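ABC transporter (PDB 4G68) probably serves as the extracellular solute-binding protein of an ABC transporter, capturing sugars released from xylan for uptake by a thermophilic bacterium. Local coordinates at residues A211-G216 with P303-G308; T313-G318 with K386-A391; L195-E200 with G254-T259; K241-V246 with F412-T417; N160-D165 with K294-A299. All coordinates share one frame; numbering follows the deposited sequence.

Contact 1: residues A211-G216 with P303-G308; sequences ALREGG and PTIEGG
The last turn of helix 201-215 docks on a loop that folds into a type II beta turn from I305 to G308, with R213 reaching the CD1 end of I305 and E214 its CG2 branch. R213 does the polar work. Its NE donates to P303 O at 3.0 Å, and the acceptor lies almost in the guanidinium plane, whereas the donor stands well above the P303 carbonyl plane, 54° out of it. The other two nitrogens are also engaged, NH1 with E314 O and NH2 with F302 O, which fixes the rotation of the group and satisfies three backbone carbonyls at once. Replacing R213 by an alanine is likely to leave P303 O, E314 O and F302 O without the donor they share. The I305 side chain crosses those of both R213 and E214 at about a right angle, its CG2 meeting E214 OE1 at 3.6 Å. The other carboxylate oxygen, OE2, is held in a salt bridge by K241 of helix 233-248. At the turn's end G308 CA lies 3.6 Å from R213 O in a CA-H...O contact, where any beta carbon would collide with that oxygen. G307 supplies the positive phi expected at the third position of a type II turn. With G216 at positive phi just past the helix, this is a glycine-terminated helix end packed on a type II turn.

Contact 2: residues T313-G318 with K386-A391; sequences TEYIGG and KGSVPA
With its CG between backbone N and carbonyl carbon (chi1 67°), Y315 folds its ring back over S388, its parallel bridge partner, whose CB is placed by the backbone pairing. S388 CB sits 3.6 Å from the ring centroid of Y315 and only 8° off its normal, a CH-pi contact centred on the face. Alongside, the backbones pair: Y315 N donates to G387 O and V389 N returns to Y315 O, each at 3.2 Å, and G317 N completes the ladder by meeting V389 O at 2.9 Å from above the carbonyl plane. On the other sheet face I316 and V389 lie side by side, I316 CD1 touching V389 CG1 at 3.9 Å. At the far end K386 N donates to T313 OG1 at 2.8 Å, a hydroxyl that D311 also engages. G317 and G318 take backbone angles that would jam a beta carbon against the preceding carbonyl. The result is a short parallel ladder at the corner by I316, joining strand 388-389 to the start of strand 317-325, with V389 packed on helix 217-224 and I316 on helix 201-215.

Contact 3: residues L195-E200 with G254-T259; sequences LGEKDE and GFMGLT
L195 lays its CD2 methyl obliquely against the F255 ring, 3.6 Å from CD1 of that ring. The leucine reaches it with CG anti to the backbone N (chi1 169°), and CB of E197 adds a second contact, 4.0 Å from the same CD1 of F255. Behind these side chains the backbones are tied together. F255 O accepts both E197 N, at 3.0 Å and almost perfectly straight, and its own segment's L258 N; the two donors approach from opposite faces of the carbonyl plane. A second bond probably runs from K198 N to L258 O, although the position of that oxygen is less certain. The paired backbones join two loops that each lead into a helix: a type I turn from E197 to E200 runs into helix 201-215, and a 3-10 segment through G257 runs into helix 260-268, where T259 is the N-cap and its OG1 accepts from E262 N. G196 comes so close to the second loop that a beta carbon would run into T259 O; its CA makes a CA-H...O contact with that oxygen at 3.3 Å. Toward the solvent side, K198 runs alongside T259, its CD 4.0 Å from T259 CG2, and the same methyl meets D199 OD2, an oxygen that also has the like charge of D80 close by. E197 and M256 also lie side by side, with their CG atoms 3.8 Å apart, while the F255 ring stacks in addition with F251.

Contact 4: residues K241-V246 with F412-T417; sequences KLQDMV and FAKQIT
Helix 398-412 ends in a Schellman motif at K414, and its last side chain, F412, packs against helix 233-248 where these two helices meet helix 201-215. L242 crosses F412 at about a right angle and puts its CD1 methyl over one face of the ring, offset toward the CE1 and CZ rim, 3.6 Å from the centroid and 26° off the normal, a CH-pi contact. Its other methyl, CD2, meets F412 CZ at 3.5 Å. One turn on, V246 meets the ring obliquely, its CG2 3.9 Å from F412 CD2. L195 and F255 also touch this aromatic group, so it is buried among apolar neighbours from several parts of the chain. With an alanine in place of F412, a gap would probably open between the two helices, and the L242 CD1 methyl would lose the ring face beneath it. Beyond the ring, K414 takes the positive phi of the Schellman turn (62°), and its bent side chain crosses that of Q243 obliquely, bringing NZ to a weak hydrogen bond with N247 OD1. Aliphatic carbons of the lysine reach V246 as well: K414 CG lies 4.3 Å from V246 CG1, the methyl that also approaches F412 O at 3.7 Å.

Contact 5: residues N160-D165 with K294-A299; sequences NKELFD and KGKIEA
K161 N donates to K296 O at 2.8 Å and arrives nearly along the C=O axis. The bond joins the first turn of helix 161-166 to the residue just before strand 297-300. Next to it N160 and I297 form an antiparallel non-hydrogen-bonded pair, with I297 CD1 set 3.8 Å from N160 CA; the isoleucine also packs on L373 of helix 372-382. N160 closes strand 144-160 and serves as N-cap of the helix: with CG anti to its own backbone N (chi1 -177°), OD1 comes 3.0 Å from L163 N and accepts its hydrogen from above the amide plane. Farther out, E162 and K296 run side by side, both extended. K296 NZ donates to E162 OE1 at 3.1 Å in a salt bridge, meeting it from 35° out of the carboxylate plane, with a weaker bond to OE2. K161 crosses E298 at about a right angle, its CE 3.4 Å from E298 CB, although their charged ends stay apart. The backbone bond and the N-cap thus tie the strand end to the helix start, whereas the salt bridge lies at an exposed edge, where water probably weakens it.

Contacts 1, 3 and 4 gather round helices 201-215, 233-248 and 398-412, with contact 2 joined to their edge. Contact 1 touches contact 4 through the salt bridge of E214 OE2 with K241 NZ at 2.9 Å, and contact 2 through R213 NH1 and E314 O at 2.8 Å, a probable hydrogen bond. Contacts 3 and 4, with centres about 14 Å apart, share one apolar cluster in which F255 CE1 comes 3.6 Å from F412 CD2. Contact 5 stands apart, its centre at least about 23 Å from those of the others, although strand 297-300 leads directly into the loop of contact 1. Contacts 2 and 5 both involve strands that reach the same mixed sheet.

Contact 1: residues A211-G216 with P303-G308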
# COMPACT_ATOMS: atom_id res chain seq x y z
N ALA C 211 -11.81 7.62 -7.70
CA ALA C 211 -12.82 6.65 -8.31
C ALA C 211 -13.65 5.99 -7.21
O ALA C 211 -14.87 5.81 -7.34
CB ALA C 211 -12.11 5.60 -9.20
N LEU C 212 -13.03 5.65 -6.10
CA LEU C 212 -13.86 5.04 -4.97
C LEU C 212 -14.85 6.00 -4.37
O LEU C 212 -16.04 5.66 -4.08
CB LEU C 212 -12.97 4.44 -3.93
CG LEU C 212 -13.41 3.57 -2.76
CD1 LEU C 212 -12.22 3.42 -1.83
CD2 LEU C 212 -14.48 4.18 -1.92
N ARG C 213 -14.42 7.26 -4.24
CA ARG C 213 -15.33 8.28 -3.78
C ARG C 213 -16.43 8.60 -4.81
O ARG C 213 -17.57 8.80 -4.39
CB ARG C 213 -14.57 9.53 -3.40
CG ARG C 213 -13.73 9.29 -2.18
CD ARG C 213 -14.48 9.58 -0.96
NE ARG C 213 -13.61 9.59 0.23
CZ ARG C 213 -13.36 8.52 1.01
NH1 ARG C 213 -13.95 7.35 0.73
NH2 ARG C 213 -12.59 8.65 2.11
N GLU C 214 -16.11 8.62 -6.11
CA GLU C 214 -17.10 8.98 -7.19
C GLU C 214 -18.16 7.90 -7.44
O GLU C 214 -19.36 8.19 -7.64
CB GLU C 214 -16.43 9.30 -8.53
CG GLU C 214 -15.49 10.52 -8.60
CD GLU C 214 -16.23 11.86 -8.73
OE1 GLU C 214 -17.37 11.99 -8.21
OE2 GLU C 214 -15.65 12.81 -9.31
N GLY C 215 -17.71 6.66 -7.45
CA GLY C 215 -18.54 5.53 -7.91
C GLY C 215 -18.98 4.56 -6.82
O GLY C 215 -19.92 3.81 -7.04
N GLY C 216 -18.32 4.58 -5.66
CA GLY C 216 -18.47 3.57 -4.60
C GLY C 216 -17.73 2.25 -4.82
O GLY C 216 -17.22 2.03 -5.91
N PRO C 303 -10.97 13.21 1.66
CA PRO C 303 -12.19 13.99 1.75
C PRO C 303 -13.37 13.39 0.97
O PRO C 303 -13.20 12.58 0.02
CB PRO C 303 -11.79 15.33 1.09
CG PRO C 303 -10.34 15.50 1.34
CD PRO C 303 -9.79 14.10 1.40
N THR C 304 -14.57 13.79 1.40
CA THR C 304 -15.78 13.52 0.67
C THR C 304 -15.85 14.25 -0.65
O THR C 304 -15.27 15.32 -0.82
CB THR C 304 -16.98 13.92 1.51
OG1 THR C 304 -16.85 15.30 1.87
CG2 THR C 304 -16.99 13.10 2.81
N ILE C 305 -16.60 13.68 -1.58
CA ILE C 305 -16.78 14.28 -2.92
C ILE C 305 -18.26 14.46 -3.15
O ILE C 305 -18.99 13.46 -3.15
CB ILE C 305 -16.09 13.44 -4.02
CG1 ILE C 305 -14.56 13.43 -3.72
CG2 ILE C 305 -16.43 13.98 -5.41
CD1 ILE C 305 -13.80 12.36 -4.44
N GLU C 306 -18.68 15.73 -3.28
CA GLU C 306 -20.08 16.09 -3.47
C GLU C 306 -20.63 15.37 -4.69
O GLU C 306 -20.00 15.37 -5.73
CB GLU C 306 -20.22 17.60 -3.66
CG GLU C 306 -21.67 18.13 -3.66
CD GLU C 306 -21.70 19.66 -3.60
OE1 GLU C 306 -22.00 20.22 -2.53
OE2 GLU C 306 -21.36 20.30 -4.59
N GLY C 307 -21.78 14.72 -4.57
CA GLY C 307 -22.36 14.12 -5.76
C GLY C 307 -21.88 12.69 -6.03
O GLY C 307 -22.49 11.96 -6.84
N GLY C 308 -20.79 12.30 -5.35
CA GLY C 308 -20.26 10.93 -5.43
C GLY C 308 -21.14 9.88 -4.74
O GLY C 308 -21.86 10.15 -3.75

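Contact 2: residues T313-G318 with K386-A391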
# COMPACT_ATOMS: atom_id res chain seq x y z
N THR C 313 -16.50 6.65 4.31
CA THR C 313 -15.59 5.85 5.16
C THR C 313 -14.86 4.71 4.39
O THR C 313 -13.99 4.02 4.94
CB THR C 313 -16.34 5.16 6.31
OG1 THR C 313 -17.16 4.14 5.74
CG2 THR C 313 -17.22 6.17 7.15
N GLU C 314 -15.25 4.48 3.14
CA GLU C 314 -14.57 3.47 2.32
C GLU C 314 -13.13 3.90 2.10
O GLU C 314 -12.84 5.08 1.91
CB GLU C 314 -15.26 3.26 0.95
CG GLU C 314 -16.78 3.07 0.96
CD GLU C 314 -17.41 2.99 -0.43
OE1 GLU C 314 -16.80 3.48 -1.39
OE2 GLU C 314 -18.51 2.39 -0.61
N TYR C 315 -12.23 2.91 2.07
CA TYR C 315 -10.82 3.20 1.86
C TYR C 315 -10.17 2.27 0.85
O TYR C 315 -10.68 1.17 0.59
CB TYR C 315 -10.08 3.24 3.19
CG TYR C 315 -9.98 1.94 3.94
CD1 TYR C 315 -10.96 1.53 4.85
CD2 TYR C 315 -8.84 1.13 3.77
CE1 TYR C 315 -10.84 0.34 5.58
CE2 TYR C 315 -8.71 -0.08 4.46
CZ TYR C 315 -9.70 -0.49 5.35
OH TYR C 315 -9.52 -1.65 6.05
N ILE C 316 -9.11 2.77 0.21
CA ILE C 316 -8.27 1.92 -0.61
C ILE C 316 -7.30 1.24 0.37
O ILE C 316 -6.62 1.91 1.17
CB ILE C 316 -7.51 2.77 -1.67
CG1 ILE C 316 -8.49 3.45 -2.64
CG2 ILE C 316 -6.39 1.96 -2.37
CD1 ILE C 316 -9.04 2.52 -3.71
N GLY C 317 -7.22 -0.08 0.31
CA GLY C 317 -6.22 -0.81 1.11
C GLY C 317 -6.84 -2.23 1.39
O GLY C 317 -7.58 -2.78 0.55
N GLY C 318 -6.59 -2.84 2.56
CA GLY C 318 -7.06 -4.24 2.79
C GLY C 318 -5.88 -5.07 3.30
O GLY C 318 -4.77 -4.54 3.40
N LYS C 386 -16.75 1.45 6.20
CA LYS C 386 -17.87 0.73 5.55
C LYS C 386 -17.44 -0.47 4.65
O LYS C 386 -17.80 -1.63 4.94
CB LYS C 386 -18.79 1.71 4.84
CG LYS C 386 -20.17 1.12 4.64
CD LYS C 386 -20.65 1.44 3.23
CE LYS C 386 -22.14 1.17 3.11
NZ LYS C 386 -22.69 2.31 2.36
N GLY C 387 -16.68 -0.20 3.58
CA GLY C 387 -15.90 -1.22 2.88
C GLY C 387 -14.53 -0.74 2.40
O GLY C 387 -14.06 0.35 2.74
N SER C 388 -13.86 -1.56 1.59
CA SER C 388 -12.53 -1.21 1.17
C SER C 388 -12.20 -2.13 0.03
O SER C 388 -12.85 -3.16 -0.13
CB SER C 388 -11.52 -1.40 2.31
OG SER C 388 -11.25 -2.80 2.53
N VAL C 389 -11.20 -1.73 -0.75
CA VAL C 389 -10.76 -2.48 -1.94
C VAL C 389 -9.28 -2.18 -2.15
O VAL C 389 -8.84 -1.05 -1.94
CB VAL C 389 -11.61 -2.10 -3.18
CG1 VAL C 389 -11.29 -0.68 -3.67
CG2 VAL C 389 -11.49 -3.18 -4.27
N PRO C 390 -8.47 -3.20 -2.51
CA PRO C 390 -7.01 -2.90 -2.68
C PRO C 390 -6.71 -1.97 -3.84
O PRO C 390 -7.55 -1.81 -4.75
CB PRO C 390 -6.38 -4.30 -2.94
CG PRO C 390 -7.38 -5.29 -2.34
CD PRO C 390 -8.74 -4.66 -2.60
N ALA C 391 -5.54 -1.38 -3.83
CA ALA C 391 -5.07 -0.53 -4.95
C ALA C 391 -5.13 -1.34 -6.23
O ALA C 391 -4.89 -2.59 -6.23
CB ALA C 391 -3.65 -0.12 -4.69

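Contact 3: residues L195-E200 with G254-T259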
# COMPACT_ATOMS: atom_id res chain seq x y z
N LEU C 195 4.49 14.77 -4.11
CA LEU C 195 4.27 13.47 -4.84
C LEU C 195 5.51 13.00 -5.67
O LEU C 195 6.10 13.82 -6.39
CB LEU C 195 2.99 13.51 -5.68
CG LEU C 195 2.74 12.39 -6.69
CD1 LEU C 195 2.51 11.02 -6.01
CD2 LEU C 195 1.63 12.72 -7.67
N GLY C 196 5.90 11.70 -5.59
CA GLY C 196 6.84 11.14 -6.54
C GLY C 196 6.17 10.15 -7.48
O GLY C 196 5.83 9.03 -7.06
N GLU C 197 6.01 10.54 -8.76
CA GLU C 197 5.19 9.76 -9.72
C GLU C 197 5.98 8.84 -10.71
O GLU C 197 5.39 8.11 -11.52
CB GLU C 197 4.18 10.68 -10.44
CG GLU C 197 3.53 10.18 -11.72
CD GLU C 197 2.50 9.06 -11.49
OE1 GLU C 197 2.34 8.68 -10.29
OE2 GLU C 197 1.86 8.56 -12.48
N LYS C 198 7.30 8.81 -10.59
CA LYS C 198 8.21 8.05 -11.51
C LYS C 198 7.92 6.54 -11.67
O LYS C 198 8.12 5.94 -12.77
CB LYS C 198 9.63 8.17 -11.00
CG LYS C 198 10.67 7.86 -12.06
CD LYS C 198 12.06 7.95 -11.45
CE LYS C 198 13.02 6.98 -12.11
NZ LYS C 198 13.59 7.43 -13.41
N ASP C 199 7.54 5.91 -10.57
CA ASP C 199 7.23 4.51 -10.54
C ASP C 199 5.73 4.31 -10.69
O ASP C 199 5.27 3.21 -10.59
CB ASP C 199 7.84 3.85 -9.27
CG ASP C 199 9.40 3.94 -9.26
OD1 ASP C 199 10.02 3.53 -10.26
OD2 ASP C 199 10.02 4.39 -8.25
N GLU C 200 4.98 5.40 -10.94
CA GLU C 200 3.51 5.39 -11.29
C GLU C 200 2.49 4.92 -10.25
O GLU C 200 1.36 5.42 -10.20
CB GLU C 200 3.25 4.68 -12.63
CG GLU C 200 4.32 5.07 -13.65
CD GLU C 200 4.03 4.54 -15.03
OE1 GLU C 200 3.26 3.56 -15.15
OE2 GLU C 200 4.57 5.12 -16.01
N GLY C 254 8.67 19.11 -11.14
CA GLY C 254 9.29 17.81 -11.51
C GLY C 254 8.80 16.53 -10.83
O GLY C 254 9.53 15.50 -10.79
N PHE C 255 7.56 16.55 -10.34
CA PHE C 255 7.03 15.41 -9.54
C PHE C 255 7.08 14.09 -10.32
O PHE C 255 7.31 13.05 -9.71
CB PHE C 255 5.63 15.72 -8.98
CG PHE C 255 4.50 15.67 -10.00
CD1 PHE C 255 3.60 14.63 -9.98
CD2 PHE C 255 4.33 16.66 -10.96
CE1 PHE C 255 2.57 14.56 -10.88
CE2 PHE C 255 3.26 16.60 -11.86
CZ PHE C 255 2.41 15.54 -11.84
N MET C 256 6.91 14.14 -11.66
CA MET C 256 6.89 12.91 -12.49
C MET C 256 8.25 12.20 -12.57
O MET C 256 8.31 11.01 -12.89
CB MET C 256 6.26 13.11 -13.89
CG MET C 256 4.73 13.08 -13.86
SD MET C 256 3.83 13.58 -15.34
CE MET C 256 4.80 14.97 -15.90
N GLY C 257 9.32 12.93 -12.24
CA GLY C 257 10.69 12.38 -12.21
C GLY C 257 11.17 11.91 -10.84
O GLY C 257 12.32 11.48 -10.70
N LEU C 258 10.31 12.00 -9.83
CA LEU C 258 10.67 11.65 -8.48
C LEU C 258 9.94 10.36 -8.04
O LEU C 258 8.81 10.06 -8.51
CB LEU C 258 10.43 12.83 -7.50
CG LEU C 258 11.58 13.70 -6.91
CD1 LEU C 258 12.67 14.19 -7.87
CD2 LEU C 258 10.99 14.89 -6.14
N THR C 259 10.63 9.60 -7.20
CA THR C 259 10.15 8.30 -6.69
C THR C 259 9.33 8.50 -5.42
O THR C 259 9.29 9.60 -4.89
CB THR C 259 11.31 7.36 -6.35
OG1 THR C 259 12.07 7.89 -5.27
CG2 THR C 259 12.21 7.12 -7.58

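Contact 4: residues K241-V246 with F412-T417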
# COMPACT_ATOMS: atom_id res chain seq x y z
N LYS C 241 -11.32 15.03 -11.96
CA LYS C 241 -10.86 15.53 -10.64
C LYS C 241 -9.37 15.39 -10.31
O LYS C 241 -8.86 16.19 -9.50
CB LYS C 241 -11.68 14.94 -9.51
CG LYS C 241 -13.16 15.28 -9.59
CD LYS C 241 -13.57 15.84 -8.27
CE LYS C 241 -14.94 16.50 -8.29
NZ LYS C 241 -16.03 15.49 -8.26
N LEU C 242 -8.68 14.37 -10.84
CA LEU C 242 -7.23 14.23 -10.63
C LEU C 242 -6.50 15.40 -11.35
O LEU C 242 -5.57 16.05 -10.78
CB LEU C 242 -6.75 12.89 -11.23
CG LEU C 242 -5.80 11.91 -10.51
CD1 LEU C 242 -4.75 11.41 -11.52
CD2 LEU C 242 -5.09 12.52 -9.33
N GLN C 243 -6.94 15.68 -12.59
CA GLN C 243 -6.37 16.80 -13.42
C GLN C 243 -6.61 18.20 -12.80
O GLN C 243 -5.76 19.11 -12.90
CB GLN C 243 -6.81 16.71 -14.94
CG GLN C 243 -6.19 15.48 -15.65
CD GLN C 243 -6.16 15.56 -17.18
OE1 GLN C 243 -5.20 15.10 -17.88
NE2 GLN C 243 -7.20 16.20 -17.72
N ASP C 244 -7.79 18.37 -12.20
CA ASP C 244 -8.11 19.51 -11.33
C ASP C 244 -7.04 19.79 -10.26
O ASP C 244 -6.61 20.95 -10.04
CB ASP C 244 -9.47 19.26 -10.68
CG ASP C 244 -10.60 19.35 -11.70
OD1 ASP C 244 -10.28 19.68 -12.86
OD2 ASP C 244 -11.78 19.13 -11.35
N MET C 245 -6.56 18.73 -9.60
CA MET C 245 -5.46 18.90 -8.64
C MET C 245 -4.19 19.29 -9.38
O MET C 245 -3.42 20.11 -8.89
CB MET C 245 -5.22 17.60 -7.84
CG MET C 245 -6.42 17.11 -7.03
SD MET C 245 -6.08 15.54 -6.18
CE MET C 245 -4.49 15.96 -5.37
N VAL C 246 -3.95 18.70 -10.54
CA VAL C 246 -2.75 19.05 -11.34
C VAL C 246 -2.77 20.55 -11.69
O VAL C 246 -1.84 21.32 -11.32
CB VAL C 246 -2.56 18.18 -12.63
CG1 VAL C 246 -1.34 18.63 -13.40
CG2 VAL C 246 -2.38 16.69 -12.29
N PHE C 412 -1.86 12.62 -15.21
CA PHE C 412 -1.02 13.59 -14.47
C PHE C 412 -0.22 14.50 -15.43
O PHE C 412 0.12 15.67 -15.09
CB PHE C 412 -0.05 12.87 -13.56
CG PHE C 412 -0.64 12.43 -12.23
CD1 PHE C 412 -1.10 11.08 -12.03
CD2 PHE C 412 -0.77 13.34 -11.18
CE1 PHE C 412 -1.61 10.68 -10.80
CE2 PHE C 412 -1.27 12.94 -9.95
CZ PHE C 412 -1.72 11.61 -9.76
N ALA C 413 0.10 13.95 -16.60
CA ALA C 413 1.06 14.56 -17.54
C ALA C 413 0.33 15.43 -18.51
O ALA C 413 0.94 16.08 -19.35
CB ALA C 413 1.82 13.49 -18.33
N LYS C 414 -1.00 15.44 -18.39
CA LYS C 414 -1.85 16.25 -19.27
C LYS C 414 -1.70 15.83 -20.74
O LYS C 414 -1.87 16.67 -21.65
CB LYS C 414 -1.53 17.75 -19.09
CG LYS C 414 -1.76 18.30 -17.68
CD LYS C 414 -3.24 18.37 -17.34
CE LYS C 414 -3.85 19.62 -17.97
NZ LYS C 414 -5.31 19.73 -17.72
N GLN C 415 -1.38 14.54 -20.96
CA GLN C 415 -1.22 13.95 -22.31
C GLN C 415 -2.44 13.13 -22.77
O GLN C 415 -2.60 12.86 -23.97
CB GLN C 415 0.03 13.08 -22.40
CG GLN C 415 1.32 13.84 -22.24
CD GLN C 415 2.51 12.92 -22.08
OE1 GLN C 415 2.55 11.84 -22.68
NE2 GLN C 415 3.51 13.37 -21.30
N ILE C 416 -3.29 12.74 -21.83
CA ILE C 416 -4.58 12.19 -22.18
C ILE C 416 -5.68 13.04 -21.54
O ILE C 416 -5.46 13.67 -20.51
CB ILE C 416 -4.63 10.69 -21.78
CG1 ILE C 416 -5.78 9.97 -22.48
CG2 ILE C 416 -4.62 10.48 -20.26
CD1 ILE C 416 -5.53 8.49 -22.66
N THR C 417 -6.84 13.11 -22.21
CA THR C 417 -8.09 13.62 -21.62
C THR C 417 -8.76 12.54 -20.75
O THR C 417 -8.50 11.34 -20.96
CB THR C 417 -9.07 14.05 -22.73
OG1 THR C 417 -9.41 12.92 -23.55
CG2 THR C 417 -8.43 15.15 -23.65

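Contact 5: residues N160-D165 with K294-A299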
# COMPACT_ATOMS: atom_id res chain seq x y z
N ASN C 160 0.56 18.12 7.39
CA ASN C 160 1.55 18.80 8.24
C ASN C 160 0.84 19.91 9.01
O ASN C 160 0.62 20.99 8.43
CB ASN C 160 2.68 19.40 7.38
CG ASN C 160 3.78 20.04 8.22
OD1 ASN C 160 3.49 20.70 9.22
ND2 ASN C 160 5.03 19.83 7.87
N LYS C 161 0.47 19.65 10.28
CA LYS C 161 -0.34 20.61 11.07
C LYS C 161 0.35 21.98 11.19
O LYS C 161 -0.32 23.02 11.19
CB LYS C 161 -0.61 20.12 12.50
CG LYS C 161 -1.36 18.77 12.63
CD LYS C 161 -1.39 18.37 14.11
CE LYS C 161 -1.55 16.87 14.31
NZ LYS C 161 -1.25 16.33 15.68
N GLU C 162 1.68 21.95 11.29
CA GLU C 162 2.47 23.18 11.49
C GLU C 162 2.32 24.08 10.27
O GLU C 162 2.23 25.31 10.40
CB GLU C 162 3.94 22.87 11.69
CG GLU C 162 4.77 24.13 11.97
CD GLU C 162 6.23 23.81 12.22
OE1 GLU C 162 6.61 23.70 13.41
OE2 GLU C 162 6.98 23.65 11.23
N LEU C 163 2.27 23.46 9.08
CA LEU C 163 2.19 24.25 7.84
C LEU C 163 0.79 24.86 7.71
O LEU C 163 0.66 26.04 7.30
CB LEU C 163 2.63 23.44 6.59
CG LEU C 163 4.18 23.39 6.40
CD1 LEU C 163 4.67 22.44 5.31
CD2 LEU C 163 4.80 24.75 6.16
N PHE C 164 -0.22 24.06 8.05
CA PHE C 164 -1.62 24.53 7.99
C PHE C 164 -1.79 25.73 8.97
O PHE C 164 -2.35 26.79 8.59
CB PHE C 164 -2.64 23.37 8.23
CG PHE C 164 -2.98 22.58 6.98
CD1 PHE C 164 -4.21 22.77 6.33
CD2 PHE C 164 -2.08 21.68 6.43
CE1 PHE C 164 -4.53 22.07 5.16
CE2 PHE C 164 -2.39 20.97 5.27
CZ PHE C 164 -3.61 21.16 4.63
N ASP C 165 -1.26 25.58 10.19
CA ASP C 165 -1.37 26.61 11.26
C ASP C 165 -0.66 27.90 10.83
O ASP C 165 -1.26 29.03 10.85
CB ASP C 165 -0.80 26.10 12.60
CG ASP C 165 -1.72 25.09 13.32
OD1 ASP C 165 -2.82 24.75 12.82
OD2 ASP C 165 -1.31 24.62 14.43
N LYS C 294 8.28 14.69 12.92
CA LYS C 294 7.68 13.80 13.95
C LYS C 294 6.93 14.68 14.97
O LYS C 294 7.46 15.68 15.46
CB LYS C 294 8.74 12.91 14.59
CG LYS C 294 8.38 12.37 15.96
CD LYS C 294 8.20 10.88 15.90
CE LYS C 294 7.81 10.24 17.23
NZ LYS C 294 8.79 10.46 18.30
N GLY C 295 5.68 14.33 15.24
CA GLY C 295 4.82 15.08 16.18
C GLY C 295 4.05 16.21 15.51
O GLY C 295 3.11 16.73 16.07
N LYS C 296 4.41 16.54 14.27
CA LYS C 296 3.74 17.59 13.49
C LYS C 296 2.66 17.09 12.52
O LYS C 296 1.99 17.91 11.85
CB LYS C 296 4.81 18.37 12.71
CG LYS C 296 5.89 18.87 13.62
CD LYS C 296 6.73 19.91 12.92
CE LYS C 296 7.83 20.40 13.85
NZ LYS C 296 8.67 21.38 13.09
N ILE C 297 2.51 15.76 12.44
CA ILE C 297 1.71 15.07 11.38
C ILE C 297 0.43 14.41 11.87
O ILE C 297 0.43 13.63 12.88
CB ILE C 297 2.53 13.94 10.64
CG1 ILE C 297 3.79 14.50 9.91
CG2 ILE C 297 1.60 13.00 9.80
CD1 ILE C 297 3.69 15.88 9.26
N GLU C 298 -0.66 14.70 11.15
CA GLU C 298 -2.00 14.18 11.42
C GLU C 298 -2.45 13.34 10.21
O GLU C 298 -2.27 13.76 9.05
CB GLU C 298 -2.99 15.33 11.59
CG GLU C 298 -4.30 14.92 12.20
CD GLU C 298 -5.38 15.99 12.06
OE1 GLU C 298 -5.08 17.08 11.52
OE2 GLU C 298 -6.53 15.70 12.46
N ALA C 299 -3.02 12.16 10.50
CA ALA C 299 -3.64 11.29 9.52
C ALA C 299 -5.18 11.48 9.53
O ALA C 299 -5.84 11.35 10.57
CB ALA C 299 -3.31 9.81 9.83